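(2Z,6E)-hedycaryol synthase (Kitasatospora setae, PDB 4MC3) converts (2E,6E)-farnesyl diphosphate into the sesquiterpene alcohol (2Z,6E)-hedycaryol by a magnesium-dependent 1,11-cyclization, releasing diphosphate. Local coordinates at residues E189-I194 with A292-A297; F195-V200 with Q282-R287; N237-I242 with D255-L260. One frame throughout, in Å; residues are numbered along the deposited sequence.

Three contacts tie together parts of this all-helical class I terpene cyclase domain. Interactions 1 and 2 are neighbours, their centres about 11 Å apart: the first docks the loop after helix 181-188 on helix 286-309, and the second joins helix 198-201 to the turn between helices 250-282 and 286-309. They touch, E189 OE1 lying 2.9 Å from L196 N. Interaction 3, centred about 32 Å from interaction 1 and about 37 Å from interaction 2, lies in sequence between their halves. Helix 250-282 runs from it to the turn of interaction 2. Interactions 1 and 2 thus hold a loop on the last helices, away from the annotated sites, whereas interaction 3 lies near the inferred magnesium motif.

Interaction 1. Residues E189-I194 with A292-A297; sequences ELRLPI and AVDYAA
In the all-helical terpene cyclase fold, the loop that follows helix 181-188 docks against helix 286-309, with R191, L192 and E189 facing D294 and Y295. R191 makes an end-on salt bridge in which both terminal nitrogens converge on one oxygen: NH1 lies 2.8 Å and NH2 3.1 Å from D294 OD2. That oxygen sits in the guanidinium plane, yet the two planes are 75° apart, and both nitrogens approach OD2 from the same face of the carboxylate. The R191 chain leaves its backbone with CG between N and the carbonyl carbon (chi1 64°) and bends again at chi2, which lays the guanidinium over L192 CD2. A charged group thus rests on a leucine methyl, while D294 OD2 is shared with R62 and R191 NE is held by D188. Were R191 cut back to an alanine, D294 would probably keep R62 but lose its second positive partner, and the L192 methyl would lose the flat group lying over it. Leucine suits the middle of the contact because its two branches divide: CD2 packs on D294 CB, and CD1 on Y295 CB at 4.2 Å. Farther along the tyrosine, E189 CG lies 3.9 Å from Y295 CE1, with the carboxylate nearly perpendicular to the ring. The carboxylate itself is engaged through a salt bridge from OE2 to R201. A water completes the link, donating to E189 OE2 at 2.7 Å and accepting from Y295 OH at 2.6 Å.

Interaction 2. Residues F195-V200 with Q282-R287; sequences FLPGSV and QALPSR
V200 and L284 form the close-packed part of this contact, where the short helix 198-201 meets the turn joining helices 250-282 and 286-309. V200 CG2 lies 3.6 Å from L284 CD1, the two side chains meeting at a slant. Beside them P197 CG faces the other leucine branch, with L284 CD2 4.3 Å away, so L284 spreads one methyl to each partner. These residue types fit: the buried valine also packs on L279 and A292, the leucine shares L279 with it, and proline, at the N-cap position of helix 198-201, offers a rigid apolar ring to the turn. On the solvent side the pairing is polar, between exposed S199 and Q282, just before the turn. Here the glutamine NE2 donates to S199 O at 2.8 Å in a nearly straight bond (166°). S199 O lies close to the plane of the Q282 amide, while NE2 comes to the carbonyl from above the carbonyl plane. The S199 hydroxyl, at chi1 69°, is turned toward Q282 OE1, but the modelled OG to OE1 separation is too short to be taken literally and that pairing stays doubtful. The Q282 chain, extended beyond CG, brings the amide across, and E278 accepts a second bond from NE2. The chemistry implies a divided junction: apolar groups pack round buried V200, with P197 and L284 only partly covered, while at the surface margin the glutamine amide fastens on the backbone carbonyl of S199.

Interaction 3. Residues N237-I242 with D255-L260; sequences NAVTII and DQVAVL
Two helical segments, 238-242 and 255-260, cross at 122° between their N-to-C directions, with their axes 9.5 Å apart at closest approach. V239 and V257 bring the backbones nearest, their CA atoms 6.3 Å from each other. N237 starts the first helix as its N-cap: OD1 accepts from V239 N at 2.9 Å, in the carbonyl plane, satisfying an amide with no helical carbonyl before it. Asparagine fits because ND2 can donate at the same time to the carbonyl O of D222, a residue of the NXXXSXXXE motif, presumed to bind magnesium. Across the interface no hydrogen bond forms, and V257 CG2 carries most of the packing. It meets V239 CG2 at 3.8 Å, the valines crossing at about a right angle, and it is also reached by A238 CB and I242 CD1. A chi1 of 171° puts V257 CG1 anti to N and projects CG2 among all three. Alanine at A238 is small enough to let V257 come up to its backbone, where A238 C lies 3.9 Å from V257 CG2. I242 has the length to touch two residues: CD1 packs on V257 CG2 at 3.8 Å, and CG2 lies against the amide group of Q256. The V239 side chain is about 8 Å from that of S225, a magnesium ligand by similarity. Behind the interface, V257 touches V223 and A238 touches L219 of helix 204-225, while A238 reaches L168 and Y171 of helix 168-178. V239 leans on L250, A253 and V254 at the start of helix 250-282, wedging helix 238-246 among three helices.

Interaction 1. Residues E189-I194 with A292-A297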
loop_
_atom_site.group_PDB
_atom_site.type_symbol
_atom_site.label_atom_id
_atom_site.label_comp_id
_atom_site.label_asym_id
_atom_site.label_seq_id
_atom_site.Cartn_x
_atom_site.Cartn_y
_atom_site.Cartn_z
ATOM N N GLU A 189 4.884 10.423 -5.281
ATOM C CA GLU A 189 4.836 11.635 -6.086
ATOM C C GLU A 189 5.710 12.743 -5.455
ATOM O O GLU A 189 6.150 13.635 -6.167
ATOM C CB GLU A 189 3.429 12.118 -6.286
ATOM C CG GLU A 189 2.551 11.172 -7.042
ATOM C CD GLU A 189 1.233 11.798 -7.501
ATOM O OE1 GLU A 189 1.263 12.950 -8.026
ATOM O OE2 GLU A 189 0.165 11.146 -7.340
ATOM N N LEU A 190 5.964 12.682 -4.153
ATOM C CA LEU A 190 6.748 13.691 -3.480
ATOM C C LEU A 190 8.191 13.727 -4.018
ATOM O O LEU A 190 8.843 14.777 -3.927
ATOM C CB LEU A 190 6.744 13.473 -1.995
ATOM C CG LEU A 190 5.556 14.053 -1.226
ATOM C CD1 LEU A 190 4.213 13.568 -1.612
ATOM C CD2 LEU A 190 5.663 13.814 0.255
ATOM N N ARG A 191 8.686 12.617 -4.574
ATOM C CA ARG A 191 10.068 12.588 -5.070
ATOM C C ARG A 191 10.202 12.851 -6.559
ATOM O O ARG A 191 11.329 12.980 -7.075
ATOM C CB ARG A 191 10.784 11.299 -4.695
ATOM C CG ARG A 191 10.264 10.017 -5.272
ATOM C CD ARG A 191 10.888 9.606 -6.581
ATOM N NE ARG A 191 10.160 8.493 -7.151
ATOM C CZ ARG A 191 10.376 7.969 -8.342
ATOM N NH1 ARG A 191 11.365 8.448 -9.109
ATOM N NH2 ARG A 191 9.592 7.021 -8.798
ATOM N N LEU A 192 9.088 12.953 -7.264
ATOM C CA LEU A 192 9.088 13.208 -8.694
ATOM C C LEU A 192 9.410 14.735 -8.898
ATOM O O LEU A 192 9.255 15.518 -7.993
ATOM C CB LEU A 192 7.721 12.877 -9.282
ATOM C CG LEU A 192 7.249 11.415 -9.149
ATOM C CD1 LEU A 192 5.842 11.274 -9.688
ATOM C CD2 LEU A 192 8.195 10.460 -9.840
ATOM N N PRO A 193 9.863 15.085 -10.099
ATOM C CA PRO A 193 10.097 16.487 -10.474
ATOM C C PRO A 193 8.829 17.316 -10.412
ATOM O O PRO A 193 8.899 18.487 -10.102
ATOM C CB PRO A 193 10.612 16.380 -11.918
ATOM C CG PRO A 193 11.226 15.017 -11.977
ATOM C CD PRO A 193 10.294 14.153 -11.146
ATOM N N ILE A 194 7.676 16.685 -10.603
ATOM C CA ILE A 194 6.430 17.367 -10.398
ATOM C C ILE A 194 5.405 16.315 -10.024
ATOM O O ILE A 194 5.586 15.111 -10.318
ATOM C CB ILE A 194 5.958 18.120 -11.644
ATOM C CG1 ILE A 194 5.779 17.129 -12.798
ATOM C CG2 ILE A 194 6.896 19.327 -11.883
ATOM C CD1 ILE A 194 5.252 17.822 -14.017
ATOM N N ALA A 292 5.307 10.696 -14.950
ATOM C CA ALA A 292 4.376 9.594 -15.041
ATOM C C ALA A 292 5.083 8.262 -15.341
ATOM O O ALA A 292 4.740 7.212 -14.747
ATOM C CB ALA A 292 3.325 9.883 -16.081
ATOM N N VAL A 293 6.055 8.286 -16.252
ATOM C CA VAL A 293 6.782 7.039 -16.555
ATOM C C VAL A 293 7.591 6.516 -15.350
ATOM O O VAL A 293 7.644 5.289 -15.099
ATOM C CB VAL A 293 7.694 7.253 -17.779
ATOM C CG1 VAL A 293 8.635 6.065 -17.990
ATOM C CG2 VAL A 293 6.820 7.483 -18.983
ATOM N N ASP A 294 8.203 7.426 -14.608
ATOM C CA ASP A 294 8.999 7.079 -13.434
ATOM C C ASP A 294 8.050 6.510 -12.346
ATOM O O ASP A 294 8.400 5.533 -11.659
ATOM C CB ASP A 294 9.764 8.313 -12.936
ATOM C CG ASP A 294 11.037 8.002 -12.148
ATOM O OD1 ASP A 294 11.977 8.833 -12.197
ATOM O OD2 ASP A 294 11.139 6.993 -11.442
ATOM N N TYR A 295 6.911 7.165 -12.133
ATOM C CA TYR A 295 5.928 6.647 -11.164
ATOM C C TYR A 295 5.517 5.228 -11.513
ATOM O O TYR A 295 5.497 4.355 -10.658
ATOM C CB TYR A 295 4.719 7.555 -11.169
ATOM C CG TYR A 295 3.544 7.204 -10.315
ATOM C CD1 TYR A 295 3.438 7.702 -9.041
ATOM C CD2 TYR A 295 2.515 6.436 -10.789
ATOM C CE1 TYR A 295 2.300 7.473 -8.283
ATOM C CE2 TYR A 295 1.400 6.132 -10.027
ATOM C CZ TYR A 295 1.307 6.662 -8.760
ATOM O OH TYR A 295 0.141 6.432 -8.074
ATOM N N ALA A 296 5.197 4.961 -12.774
ATOM C CA ALA A 296 4.784 3.621 -13.190
ATOM C C ALA A 296 5.913 2.581 -13.089
ATOM O O ALA A 296 5.693 1.418 -12.709
ATOM C CB ALA A 296 4.277 3.665 -14.618
ATOM N N ALA A 297 7.147 2.981 -13.362
ATOM C CA ALA A 297 8.287 2.089 -13.112
ATOM C C ALA A 297 8.467 1.739 -11.666
ATOM O O ALA A 297 8.906 0.621 -11.321
ATOM C CB ALA A 297 9.600 2.677 -13.671
HETATM O O HOH W 1 -0.765 8.671 -7.028
#

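Interaction 2. Residues F195-V200 with Q282-R287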
loop_
_atom_site.group_PDB
_atom_site.type_symbol
_atom_site.label_atom_id
_atom_site.label_comp_id
_atom_site.label_asym_id
_atom_site.label_seq_id
_atom_site.Cartn_x
_atom_site.Cartn_y
_atom_site.Cartn_z
ATOM N N PHE A 195 4.335 16.764 -9.385
ATOM C CA PHE A 195 3.204 15.879 -9.136
ATOM C C PHE A 195 2.547 15.452 -10.449
ATOM O O PHE A 195 2.526 16.217 -11.444
ATOM C CB PHE A 195 2.191 16.536 -8.164
ATOM C CG PHE A 195 2.659 16.617 -6.771
ATOM C CD1 PHE A 195 2.208 15.725 -5.840
ATOM C CD2 PHE A 195 3.625 17.558 -6.375
ATOM C CE1 PHE A 195 2.690 15.737 -4.556
ATOM C CE2 PHE A 195 4.074 17.585 -5.088
ATOM C CZ PHE A 195 3.638 16.670 -4.179
ATOM N N LEU A 196 1.931 14.273 -10.470
ATOM C CA LEU A 196 1.166 13.833 -11.622
ATOM C C LEU A 196 -0.004 14.793 -11.879
ATOM O O LEU A 196 -0.692 15.201 -10.965
ATOM C CB LEU A 196 0.616 12.429 -11.440
ATOM C CG LEU A 196 1.571 11.252 -11.138
ATOM C CD1 LEU A 196 0.803 9.988 -10.892
ATOM C CD2 LEU A 196 2.575 11.098 -12.271
ATOM N N PRO A 197 -0.241 15.116 -13.131
ATOM C CA PRO A 197 -1.499 15.820 -13.393
ATOM C C PRO A 197 -2.688 14.924 -13.009
ATOM O O PRO A 197 -2.628 13.696 -13.198
ATOM C CB PRO A 197 -1.481 16.010 -14.904
ATOM C CG PRO A 197 -0.037 15.915 -15.313
ATOM C CD PRO A 197 0.591 14.942 -14.327
ATOM N N GLY A 198 -3.767 15.524 -12.513
ATOM C CA GLY A 198 -4.976 14.738 -12.193
ATOM C C GLY A 198 -5.485 13.844 -13.315
ATOM O O GLY A 198 -5.965 12.741 -13.055
ATOM N N SER A 199 -5.359 14.313 -14.558
ATOM C CA SER A 199 -5.731 13.562 -15.738
ATOM C C SER A 199 -4.860 12.343 -16.035
ATOM O O SER A 199 -5.220 11.519 -16.874
ATOM C CB SER A 199 -5.713 14.493 -16.964
ATOM O OG SER A 199 -4.396 14.884 -17.299
ATOM N N VAL A 200 -3.688 12.270 -15.405
ATOM C CA VAL A 200 -2.803 11.104 -15.499
ATOM C C VAL A 200 -2.995 10.201 -14.265
ATOM O O VAL A 200 -3.081 8.970 -14.425
ATOM C CB VAL A 200 -1.314 11.535 -15.588
ATOM C CG1 VAL A 200 -0.386 10.324 -15.536
ATOM C CG2 VAL A 200 -1.110 12.317 -16.872
ATOM N N GLN A 282 -2.737 12.851 -24.443
ATOM C CA GLN A 282 -2.954 14.031 -23.608
ATOM C C GLN A 282 -2.081 15.220 -24.020
ATOM O O GLN A 282 -2.385 16.353 -23.658
ATOM C CB GLN A 282 -2.760 13.709 -22.119
ATOM C CG GLN A 282 -3.891 12.845 -21.577
ATOM C CD GLN A 282 -3.997 12.826 -20.064
ATOM O OE1 GLN A 282 -3.682 13.803 -19.372
ATOM N NE2 GLN A 282 -4.480 11.700 -19.536
ATOM N N ALA A 283 -1.024 14.964 -24.775
ATOM C CA ALA A 283 -0.105 16.015 -25.208
ATOM C C ALA A 283 0.474 16.796 -24.033
ATOM O O ALA A 283 0.450 18.002 -23.987
ATOM C CB ALA A 283 -0.769 16.955 -26.201
ATOM N N LEU A 284 1.076 16.070 -23.114
ATOM C CA LEU A 284 1.616 16.644 -21.873
ATOM C C LEU A 284 3.001 17.263 -22.047
ATOM O O LEU A 284 3.787 16.869 -22.928
ATOM C CB LEU A 284 1.723 15.522 -20.849
ATOM C CG LEU A 284 0.401 14.891 -20.485
ATOM C CD1 LEU A 284 0.635 13.539 -19.810
ATOM C CD2 LEU A 284 -0.401 15.845 -19.618
ATOM N N PRO A 285 3.348 18.201 -21.171
ATOM C CA PRO A 285 4.729 18.649 -21.144
ATOM C C PRO A 285 5.652 17.482 -20.875
ATOM O O PRO A 285 5.249 16.495 -20.216
ATOM C CB PRO A 285 4.765 19.603 -19.952
ATOM C CG PRO A 285 3.356 20.049 -19.748
ATOM C CD PRO A 285 2.504 18.903 -20.198
ATOM N N SER A 286 6.866 17.591 -21.380
ATOM C CA SER A 286 7.872 16.542 -21.186
ATOM C C SER A 286 8.085 16.194 -19.737
ATOM O O SER A 286 8.200 15.018 -19.379
ATOM C CB SER A 286 9.204 16.989 -21.798
ATOM O OG SER A 286 8.978 17.282 -23.164
ATOM N N ARG A 287 8.094 17.209 -18.876
ATOM C CA ARG A 287 8.343 16.959 -17.451
ATOM C C ARG A 287 7.268 16.041 -16.863
ATOM O O ARG A 287 7.564 15.166 -16.024
ATOM C CB ARG A 287 8.334 18.300 -16.743
ATOM C CG ARG A 287 8.634 18.237 -15.280
ATOM C CD ARG A 287 8.513 19.676 -14.802
ATOM N NE ARG A 287 9.566 19.977 -13.918
ATOM C CZ ARG A 287 9.477 20.973 -13.058
ATOM N NH1 ARG A 287 8.380 21.773 -13.056
ATOM N NH2 ARG A 287 10.472 21.136 -12.193
#

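Interaction 3. Residues N237-I242 with D255-L260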
loop_
_atom_site.group_PDB
_atom_site.type_symbol
_atom_site.label_atom_id
_atom_site.label_comp_id
_atom_site.label_asym_id
_atom_site.label_seq_id
_atom_site.Cartn_x
_atom_site.Cartn_y
_atom_site.Cartn_z
ATOM N N ASN A 237 -8.376 -13.911 3.076
ATOM C CA ASN A 237 -7.177 -14.403 2.392
ATOM C C ASN A 237 -7.706 -15.124 1.181
ATOM O O ASN A 237 -8.582 -15.977 1.287
ATOM C CB ASN A 237 -6.392 -15.314 3.313
ATOM C CG ASN A 237 -5.093 -15.811 2.718
ATOM O OD1 ASN A 237 -5.074 -16.496 1.710
ATOM N ND2 ASN A 237 -3.977 -15.486 3.393
ATOM N N ALA A 238 -7.151 -14.814 0.029
ATOM C CA ALA A 238 -7.661 -15.373 -1.218
ATOM C C ALA A 238 -7.527 -16.899 -1.229
ATOM O O ALA A 238 -8.346 -17.589 -1.818
ATOM C CB ALA A 238 -6.925 -14.774 -2.407
ATOM N N VAL A 239 -6.460 -17.422 -0.644
ATOM C CA VAL A 239 -6.261 -18.865 -0.611
ATOM C C VAL A 239 -7.419 -19.536 0.112
ATOM O O VAL A 239 -8.065 -20.467 -0.390
ATOM C CB VAL A 239 -4.940 -19.243 0.037
ATOM C CG1 VAL A 239 -4.835 -20.770 0.102
ATOM C CG2 VAL A 239 -3.770 -18.678 -0.730
ATOM N N THR A 240 -7.679 -19.039 1.294
ATOM C CA THR A 240 -8.764 -19.550 2.136
ATOM C C THR A 240 -10.120 -19.412 1.466
ATOM O O THR A 240 -10.943 -20.296 1.559
ATOM C CB THR A 240 -8.745 -18.812 3.497
ATOM O OG1 THR A 240 -7.436 -18.980 4.040
ATOM C CG2 THR A 240 -9.782 -19.350 4.447
ATOM N N ILE A 241 -10.369 -18.260 0.849
ATOM C CA ILE A 241 -11.637 -17.983 0.211
ATOM C C ILE A 241 -11.919 -19.008 -0.893
ATOM O O ILE A 241 -13.048 -19.514 -1.008
ATOM C CB ILE A 241 -11.688 -16.544 -0.305
ATOM C CG1 ILE A 241 -11.813 -15.574 0.894
ATOM C CG2 ILE A 241 -12.827 -16.349 -1.275
ATOM C CD1 ILE A 241 -11.500 -14.117 0.569
ATOM N N ILE A 242 -10.924 -19.283 -1.713
ATOM C CA ILE A 242 -11.054 -20.281 -2.802
ATOM C C ILE A 242 -11.235 -21.686 -2.214
ATOM O O ILE A 242 -12.162 -22.413 -2.606
ATOM C CB ILE A 242 -9.872 -20.216 -3.785
ATOM C CG1 ILE A 242 -9.904 -18.856 -4.533
ATOM C CG2 ILE A 242 -9.875 -21.406 -4.757
ATOM C CD1 ILE A 242 -8.649 -18.560 -5.324
ATOM N N ASP A 255 -2.449 -22.972 -5.879
ATOM C CA ASP A 255 -2.119 -22.984 -7.303
ATOM C C ASP A 255 -3.054 -22.062 -8.081
ATOM O O ASP A 255 -2.649 -21.399 -9.018
ATOM C CB ASP A 255 -2.182 -24.416 -7.858
ATOM C CG ASP A 255 -1.119 -25.355 -7.250
ATOM O OD1 ASP A 255 -0.195 -24.866 -6.556
ATOM O OD2 ASP A 255 -1.205 -26.595 -7.481
ATOM N N GLN A 256 -4.308 -22.006 -7.674
ATOM C CA GLN A 256 -5.266 -21.102 -8.275
ATOM C C GLN A 256 -4.960 -19.616 -7.999
ATOM O O GLN A 256 -5.163 -18.766 -8.880
ATOM C CB GLN A 256 -6.658 -21.477 -7.844
ATOM C CG GLN A 256 -7.039 -22.836 -8.446
ATOM C CD GLN A 256 -8.396 -23.311 -8.002
ATOM O OE1 GLN A 256 -8.519 -24.151 -7.086
ATOM N NE2 GLN A 256 -9.425 -22.747 -8.604
ATOM N N VAL A 257 -4.503 -19.312 -6.783
ATOM C CA VAL A 257 -4.050 -17.957 -6.478
ATOM C C VAL A 257 -2.806 -17.608 -7.338
ATOM O O VAL A 257 -2.713 -16.482 -7.850
ATOM C CB VAL A 257 -3.813 -17.740 -4.973
ATOM C CG1 VAL A 257 -3.133 -16.397 -4.722
ATOM C CG2 VAL A 257 -5.118 -17.854 -4.205
ATOM N N ALA A 258 -1.886 -18.566 -7.528
ATOM C CA ALA A 258 -0.720 -18.355 -8.413
ATOM C C ALA A 258 -1.162 -17.972 -9.829
ATOM O O ALA A 258 -0.547 -17.125 -10.484
ATOM C CB ALA A 258 0.174 -19.599 -8.454
ATOM N N VAL A 259 -2.238 -18.570 -10.323
ATOM C CA VAL A 259 -2.743 -18.213 -11.656
ATOM C C VAL A 259 -3.264 -16.757 -11.658
ATOM O O VAL A 259 -3.041 -15.958 -12.588
ATOM C CB VAL A 259 -3.838 -19.194 -12.096
ATOM C CG1 VAL A 259 -4.581 -18.686 -13.324
ATOM C CG2 VAL A 259 -3.234 -20.579 -12.338
ATOM N N LEU A 260 -3.952 -16.401 -10.594
ATOM C CA LEU A 260 -4.426 -15.012 -10.417
ATOM C C LEU A 260 -3.288 -14.020 -10.356
ATOM O O LEU A 260 -3.395 -12.921 -10.912
ATOM C CB LEU A 260 -5.285 -14.844 -9.160
ATOM C CG LEU A 260 -6.747 -14.453 -9.223
ATOM C CD1 LEU A 260 -7.157 -13.976 -7.841
ATOM C CD2 LEU A 260 -7.024 -13.374 -10.241
#